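Local coordinates for protein B-agarase (Agarivorans gilvus, PDB 5Z6P) that hydrolyses agarose as a beta-agarase of glycoside hydrolase family 50, probably by cleaving its beta-galactosidic linkages, at residues A[478-483]-A[599-604]; A[470-475]-A[592-597]. All blocks are in the same frame, centred on the assembly; numbering follows the deposited sequence.

Contact 1: residues A[478-483]-A[599-604]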
loop_
_atom_site.group_PDB
_atom_site.type_symbol
_atom_site.label_atom_id
_atom_site.label_comp_id
_atom_site.label_asym_id
_atom_site.label_seq_id
_atom_site.Cartn_x
_atom_site.Cartn_y
_atom_site.Cartn_z
ATOM N N PRO A 478 -16.038 -1.854 -27.381
ATOM C CA PRO A 478 -16.884 -3.032 -27.167
ATOM C C PRO A 478 -16.129 -4.208 -26.520
ATOM O O PRO A 478 -16.721 -4.943 -25.735
ATOM C CB PRO A 478 -17.346 -3.377 -28.576
ATOM C CG PRO A 478 -17.368 -2.040 -29.274
ATOM C CD PRO A 478 -16.198 -1.293 -28.734
ATOM N N ARG A 479 -14.846 -4.361 -26.839
ATOM C CA ARG A 479 -14.052 -5.444 -26.285
ATOM C C ARG A 479 -13.932 -5.343 -24.751
ATOM O O ARG A 479 -13.906 -6.351 -24.086
ATOM C CB ARG A 479 -12.662 -5.486 -26.925
ATOM C CG ARG A 479 -12.659 -6.064 -28.345
ATOM C CD ARG A 479 -11.238 -6.097 -28.886
ATOM N NE ARG A 479 -10.736 -4.745 -29.082
ATOM C CZ ARG A 479 -9.509 -4.456 -29.496
ATOM N NH1 ARG A 479 -9.144 -3.196 -29.650
ATOM N NH2 ARG A 479 -8.645 -5.428 -29.757
ATOM N N PHE A 480 -13.874 -4.137 -24.204
ATOM C CA PHE A 480 -13.763 -3.993 -22.752
ATOM C C PHE A 480 -14.939 -4.677 -22.050
ATOM O O PHE A 480 -14.748 -5.430 -21.097
ATOM C CB PHE A 480 -13.698 -2.527 -22.313
ATOM C CG PHE A 480 -13.790 -2.354 -20.821
ATOM C CD1 PHE A 480 -12.758 -2.800 -20.002
ATOM C CD2 PHE A 480 -14.924 -1.797 -20.226
ATOM C CE1 PHE A 480 -12.839 -2.673 -18.642
ATOM C CE2 PHE A 480 -15.018 -1.683 -18.861
ATOM C CZ PHE A 480 -13.969 -2.104 -18.064
ATOM N N ARG A 481 -16.143 -4.427 -22.558
ATOM C CA ARG A 481 -17.361 -5.003 -22.001
ATOM C C ARG A 481 -17.295 -6.533 -22.024
ATOM O O ARG A 481 -17.628 -7.184 -21.043
ATOM C CB ARG A 481 -18.615 -4.512 -22.755
ATOM C CG ARG A 481 -19.898 -4.979 -22.090
ATOM C CD ARG A 481 -21.172 -4.552 -22.838
ATOM N NE ARG A 481 -21.509 -3.151 -22.650
ATOM C CZ ARG A 481 -22.143 -2.660 -21.589
ATOM N NH1 ARG A 481 -22.512 -3.460 -20.594
ATOM N NH2 ARG A 481 -22.429 -1.369 -21.530
ATOM N N GLN A 482 -16.830 -7.097 -23.137
ATOM C CA GLN A 482 -16.670 -8.543 -23.231
ATOM C C GLN A 482 -15.673 -9.080 -22.202
ATOM O O GLN A 482 -15.876 -10.155 -21.665
ATOM C CB GLN A 482 -16.225 -8.966 -24.636
ATOM C CG GLN A 482 -17.250 -8.694 -25.694
ATOM C CD GLN A 482 -18.593 -9.243 -25.306
ATOM O OE1 GLN A 482 -18.751 -10.440 -25.153
ATOM N NE2 GLN A 482 -19.560 -8.360 -25.099
ATOM N N ARG A 483 -14.596 -8.347 -21.951
ATOM C CA ARG A 483 -13.609 -8.793 -20.971
ATOM C C ARG A 483 -14.180 -8.652 -19.550
ATOM O O ARG A 483 -13.919 -9.491 -18.690
ATOM C CB ARG A 483 -12.291 -8.024 -21.117
ATOM C CG ARG A 483 -11.546 -8.255 -22.450
ATOM C CD ARG A 483 -11.360 -9.728 -22.760
ATOM N NE ARG A 483 -10.795 -10.432 -21.617
ATOM C CZ ARG A 483 -10.988 -11.718 -21.367
ATOM N NH1 ARG A 483 -11.727 -12.449 -22.185
ATOM N NH2 ARG A 483 -10.449 -12.270 -20.291
ATOM N N PHE A 599 -17.115 2.650 -14.787
ATOM C CA PHE A 599 -17.886 2.142 -13.665
ATOM C C PHE A 599 -19.259 1.651 -14.111
ATOM O O PHE A 599 -19.768 0.685 -13.545
ATOM C CB PHE A 599 -17.994 3.202 -12.566
ATOM C CG PHE A 599 -16.688 3.468 -11.851
ATOM C CD1 PHE A 599 -16.110 2.493 -11.047
ATOM C CD2 PHE A 599 -16.045 4.687 -11.976
ATOM C CE1 PHE A 599 -14.908 2.727 -10.382
ATOM C CE2 PHE A 599 -14.830 4.923 -11.330
ATOM C CZ PHE A 599 -14.266 3.929 -10.523
ATOM N N ARG A 600 -19.832 2.281 -15.140
ATOM C CA ARG A 600 -21.143 1.877 -15.665
ATOM C C ARG A 600 -21.070 0.491 -16.287
ATOM O O ARG A 600 -21.927 -0.362 -16.028
ATOM C CB ARG A 600 -21.681 2.894 -16.708
ATOM C CG ARG A 600 -23.129 2.631 -17.188
ATOM C CD ARG A 600 -23.647 3.653 -18.270
ATOM N NE ARG A 600 -23.158 3.268 -19.590
ATOM C CZ ARG A 600 -23.800 2.464 -20.432
ATOM N NH1 ARG A 600 -24.997 1.982 -20.133
ATOM N NH2 ARG A 600 -23.244 2.151 -21.588
ATOM N N VAL A 601 -20.043 0.260 -17.105
ATOM C CA VAL A 601 -19.935 -1.013 -17.814
ATOM C C VAL A 601 -19.686 -2.154 -16.819
ATOM O O VAL A 601 -20.359 -3.182 -16.874
ATOM C CB VAL A 601 -18.825 -0.994 -18.891
ATOM C CG1 VAL A 601 -18.603 -2.371 -19.434
ATOM C CG2 VAL A 601 -19.191 -0.019 -20.034
ATOM N N VAL A 602 -18.755 -1.951 -15.891
ATOM C CA VAL A 602 -18.476 -2.960 -14.876
ATOM C C VAL A 602 -19.725 -3.243 -14.037
ATOM O O VAL A 602 -20.074 -4.386 -13.851
ATOM C CB VAL A 602 -17.323 -2.557 -13.936
ATOM C CG1 VAL A 602 -17.187 -3.585 -12.794
ATOM C CG2 VAL A 602 -16.004 -2.424 -14.706
ATOM N N LYS A 603 -20.394 -2.208 -13.546
ATOM C CA LYS A 603 -21.635 -2.410 -12.782
ATOM C C LYS A 603 -22.620 -3.281 -13.573
ATOM O O LYS A 603 -23.169 -4.257 -13.058
ATOM C CB LYS A 603 -22.283 -1.062 -12.424
ATOM C CG LYS A 603 -23.529 -1.161 -11.568
ATOM C CD LYS A 603 -24.361 0.106 -11.656
ATOM C CE LYS A 603 -25.635 0.026 -10.805
ATOM N NZ LYS A 603 -25.552 0.830 -9.542
ATOM N N GLN A 604 -22.822 -2.932 -14.839
ATOM C CA GLN A 604 -23.825 -3.619 -15.656
ATOM C C GLN A 604 -23.509 -5.095 -15.829
ATOM O O GLN A 604 -24.382 -5.937 -15.677
ATOM C CB GLN A 604 -23.966 -2.947 -17.024
ATOM C CG GLN A 604 -24.784 -1.676 -16.955
ATOM C CD GLN A 604 -24.942 -1.007 -18.285
ATOM O OE1 GLN A 604 -24.175 -1.254 -19.205
ATOM N NE2 GLN A 604 -25.939 -0.130 -18.393
#

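Contact 2: residues A[470-475]-A[592-597]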
loop_
_atom_site.group_PDB
_atom_site.type_symbol
_atom_site.label_atom_id
_atom_site.label_comp_id
_atom_site.label_asym_id
_atom_site.label_seq_id
_atom_site.Cartn_x
_atom_site.Cartn_y
_atom_site.Cartn_z
ATOM N N ALA A 470 1.184 2.287 -17.176
ATOM C CA ALA A 470 0.031 1.975 -16.346
ATOM C C ALA A 470 -1.228 2.498 -17.029
ATOM O O ALA A 470 -1.901 3.384 -16.516
ATOM C CB ALA A 470 0.184 2.575 -14.966
ATOM N N ALA A 471 -1.521 1.950 -18.198
ATOM C CA ALA A 471 -2.661 2.371 -18.982
ATOM C C ALA A 471 -3.967 1.824 -18.408
ATOM O O ALA A 471 -3.985 0.803 -17.728
ATOM C CB ALA A 471 -2.488 1.930 -20.411
ATOM N N LEU A 472 -5.057 2.525 -18.680
ATOM C CA LEU A 472 -6.380 2.134 -18.207
ATOM C C LEU A 472 -7.210 1.653 -19.390
ATOM O O LEU A 472 -6.921 1.990 -20.525
ATOM C CB LEU A 472 -7.082 3.305 -17.501
ATOM C CG LEU A 472 -6.519 3.813 -16.173
ATOM C CD1 LEU A 472 -5.380 4.764 -16.369
ATOM C CD2 LEU A 472 -7.608 4.470 -15.363
ATOM N N PRO A 473 -8.248 0.866 -19.128
ATOM C CA PRO A 473 -9.012 0.434 -20.298
ATOM C C PRO A 473 -9.821 1.580 -20.924
ATOM O O PRO A 473 -10.152 2.535 -20.233
ATOM C CB PRO A 473 -9.930 -0.649 -19.733
ATOM C CG PRO A 473 -10.006 -0.365 -18.275
ATOM C CD PRO A 473 -8.674 0.189 -17.893
ATOM N N ASP A 474 -10.083 1.487 -22.226
ATOM C CA ASP A 474 -11.032 2.383 -22.896
ATOM C C ASP A 474 -12.397 1.718 -22.832
ATOM O O ASP A 474 -12.643 0.795 -23.570
ATOM C CB ASP A 474 -10.603 2.632 -24.352
ATOM C CG ASP A 474 -11.406 3.735 -25.028
ATOM O OD1 ASP A 474 -12.579 3.923 -24.687
ATOM O OD2 ASP A 474 -10.847 4.412 -25.913
ATOM N N PRO A 475 -13.276 2.178 -21.927
ATOM C CA PRO A 475 -14.572 1.531 -21.722
ATOM C C PRO A 475 -15.541 1.735 -22.878
ATOM O O PRO A 475 -16.602 1.159 -22.827
ATOM C CB PRO A 475 -15.112 2.213 -20.450
ATOM C CG PRO A 475 -14.507 3.523 -20.442
ATOM C CD PRO A 475 -13.140 3.393 -21.109
ATOM N N GLU A 592 -14.211 12.813 -15.722
ATOM C CA GLU A 592 -15.392 12.237 -15.104
ATOM C C GLU A 592 -16.221 11.436 -16.102
ATOM O O GLU A 592 -16.699 10.369 -15.754
ATOM C CB GLU A 592 -16.273 13.313 -14.449
ATOM C CG GLU A 592 -17.590 12.744 -13.941
ATOM C CD GLU A 592 -18.309 13.637 -12.954
ATOM O OE1 GLU A 592 -17.725 14.644 -12.554
ATOM O OE2 GLU A 592 -19.454 13.324 -12.576
ATOM N N ALA A 593 -16.392 11.928 -17.330
ATOM C CA ALA A 593 -17.157 11.161 -18.327
ATOM C C ALA A 593 -16.465 9.820 -18.641
ATOM O O ALA A 593 -17.102 8.790 -18.742
ATOM C CB ALA A 593 -17.355 11.964 -19.627
ATOM N N PHE A 594 -15.155 9.864 -18.805
ATOM C CA PHE A 594 -14.376 8.650 -19.031
ATOM C C PHE A 594 -14.584 7.627 -17.906
ATOM O O PHE A 594 -14.995 6.504 -18.158
ATOM C CB PHE A 594 -12.887 8.991 -19.176
ATOM C CG PHE A 594 -11.965 7.799 -19.010
ATOM C CD1 PHE A 594 -11.919 6.802 -19.963
ATOM C CD2 PHE A 594 -11.126 7.710 -17.912
ATOM C CE1 PHE A 594 -11.057 5.719 -19.819
ATOM C CE2 PHE A 594 -10.279 6.640 -17.754
ATOM C CZ PHE A 594 -10.252 5.633 -18.704
ATOM N N ALA A 595 -14.301 8.036 -16.672
ATOM C CA ALA A 595 -14.424 7.151 -15.533
ATOM C C ALA A 595 -15.857 6.661 -15.353
ATOM O O ALA A 595 -16.068 5.501 -15.036
ATOM C CB ALA A 595 -13.935 7.835 -14.268
ATOM N N SER A 596 -16.842 7.528 -15.571
ATOM C CA SER A 596 -18.242 7.116 -15.367
ATOM C C SER A 596 -18.612 5.911 -16.232
ATOM O O SER A 596 -19.331 5.017 -15.784
ATOM C CB SER A 596 -19.209 8.274 -15.649
ATOM O OG SER A 596 -19.021 9.329 -14.732
ATOM N N GLU A 597 -18.109 5.882 -17.467
ATOM C CA GLU A 597 -18.374 4.754 -18.346
ATOM C C GLU A 597 -17.643 3.483 -17.906
ATOM O O GLU A 597 -18.179 2.411 -18.054
ATOM C CB GLU A 597 -17.990 5.081 -19.794
ATOM C CG GLU A 597 -18.418 4.018 -20.811
ATOM C CD GLU A 597 -19.940 3.962 -21.056
ATOM O OE1 GLU A 597 -20.703 4.734 -20.447
ATOM O OE2 GLU A 597 -20.377 3.133 -21.873
HETATM O O HOH W 1 -19.298 1.529 -23.581
#

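Contact 1: residues A[478-483]-A[599-604]
R481 of helix 478-495 meets R600 and V601 of helix 581-609 in a helix-to-helix contact. The family suggests that these are outer helices of a (beta/alpha)8 barrel. The short segments are inclined at 37°, with their axes 9.8 Å apart, so side chains rather than backbones fill the gap. At R600 two positive groups come close: its NH2 stands 3.6 Å from NH2 of R481, at the edge of the R481 guanidinium. The proximity is probably tolerated because each arginine has its own carboxylate, E597 for R600 and E605 for R481.

V601 is the apolar centre of the contact. Both its methyl groups lie over the same face of the R481 guanidinium, and CG1 is also 3.7 Å from CE2 of F480, joining the arginine to the aromatic ring. The F480 side chain, with CB directed at helix 581-609 and CG trans to the backbone N (chi1 171°), brings its ring against the valines. V602 meets that ring at its edge, CG2 near the ring plane and 3.9 Å from CZ of F480. One turn beyond R600, Q604 supplies the polar counterpart. The R481 chain turns at chi3 and presents both terminal nitrogens to a single amide oxygen, a two-donor grip that, with the salt bridge from NH1 to E605, helps fix the guanidinium's rotation. R481 NH1 donates to Q604 OE1 at 3.1 Å, tilted out of the carbonyl plane, whereas R481 NH2 lies 2.9 Å from Q604 OE1, almost in line with its C=O bond.

Contact 2: residues A[470-475]-A[592-597]
F594 and P475 make the tight part of this contact, a case of a helix holding an extended segment mainly through one aromatic ring. A first torsion of 163° swings the F594 ring off helix 581-609 to the chain around the short strand 472-473. There the backbone oxygen of P473 meets the rim of the ring close to its plane, 3.3 Å from F594 CE1, so that a polar carbonyl faces aromatic C-H groups. L472 also comes in at the rim, more loosely, its CB 4.1 Å from F594 CZ. The P475 side chain crosses that of F594 at about a right angle, with P475 CD 3.4 Å from F594 CE1.

One helical turn on, the packing gives way to a more polar margin. P475 still rests on aliphatic carbon, with its CB 3.8 Å from CG of E597, but the glutamate chain then bends at chi2 (71°) and carries its carboxylate beyond the proline. A water spans the remaining distance: it donates to P475 O at 2.8 Å and to E597 OE2 at 2.6 Å. The other oxygen, E597 OE1, is taken by a salt bridge to R600, so the carboxylate is held from two directions at this partly exposed end. Around the ring the elements close in: F594 also touches V462 of strand 461-462, the antiparallel partner of strand 472-473, and T538 of helix 537-550, while the A595 side of helix 581-609 packs on helix 627-634.

In the fold
Both contacts use helix 581-609, whose successive turns receive first the extended segment 470-475 and then the helix that follows it, 478-495. Contact 2 is the more buried: carbonyl, proline and aromatic surfaces meet there, and the polar link between its segments runs through a water. Contact 1 lies farther from the centre of the chain and combines a small apolar patch with arginine and amide chemistry near the surface. Their centres lie about 11 Å apart and they are continuous through F480, whose ring CD1 packs 3.6 Å from CB of P473. A second join comes from the shared helix, where V601 CG2 packs 4.0 Å from P475 O.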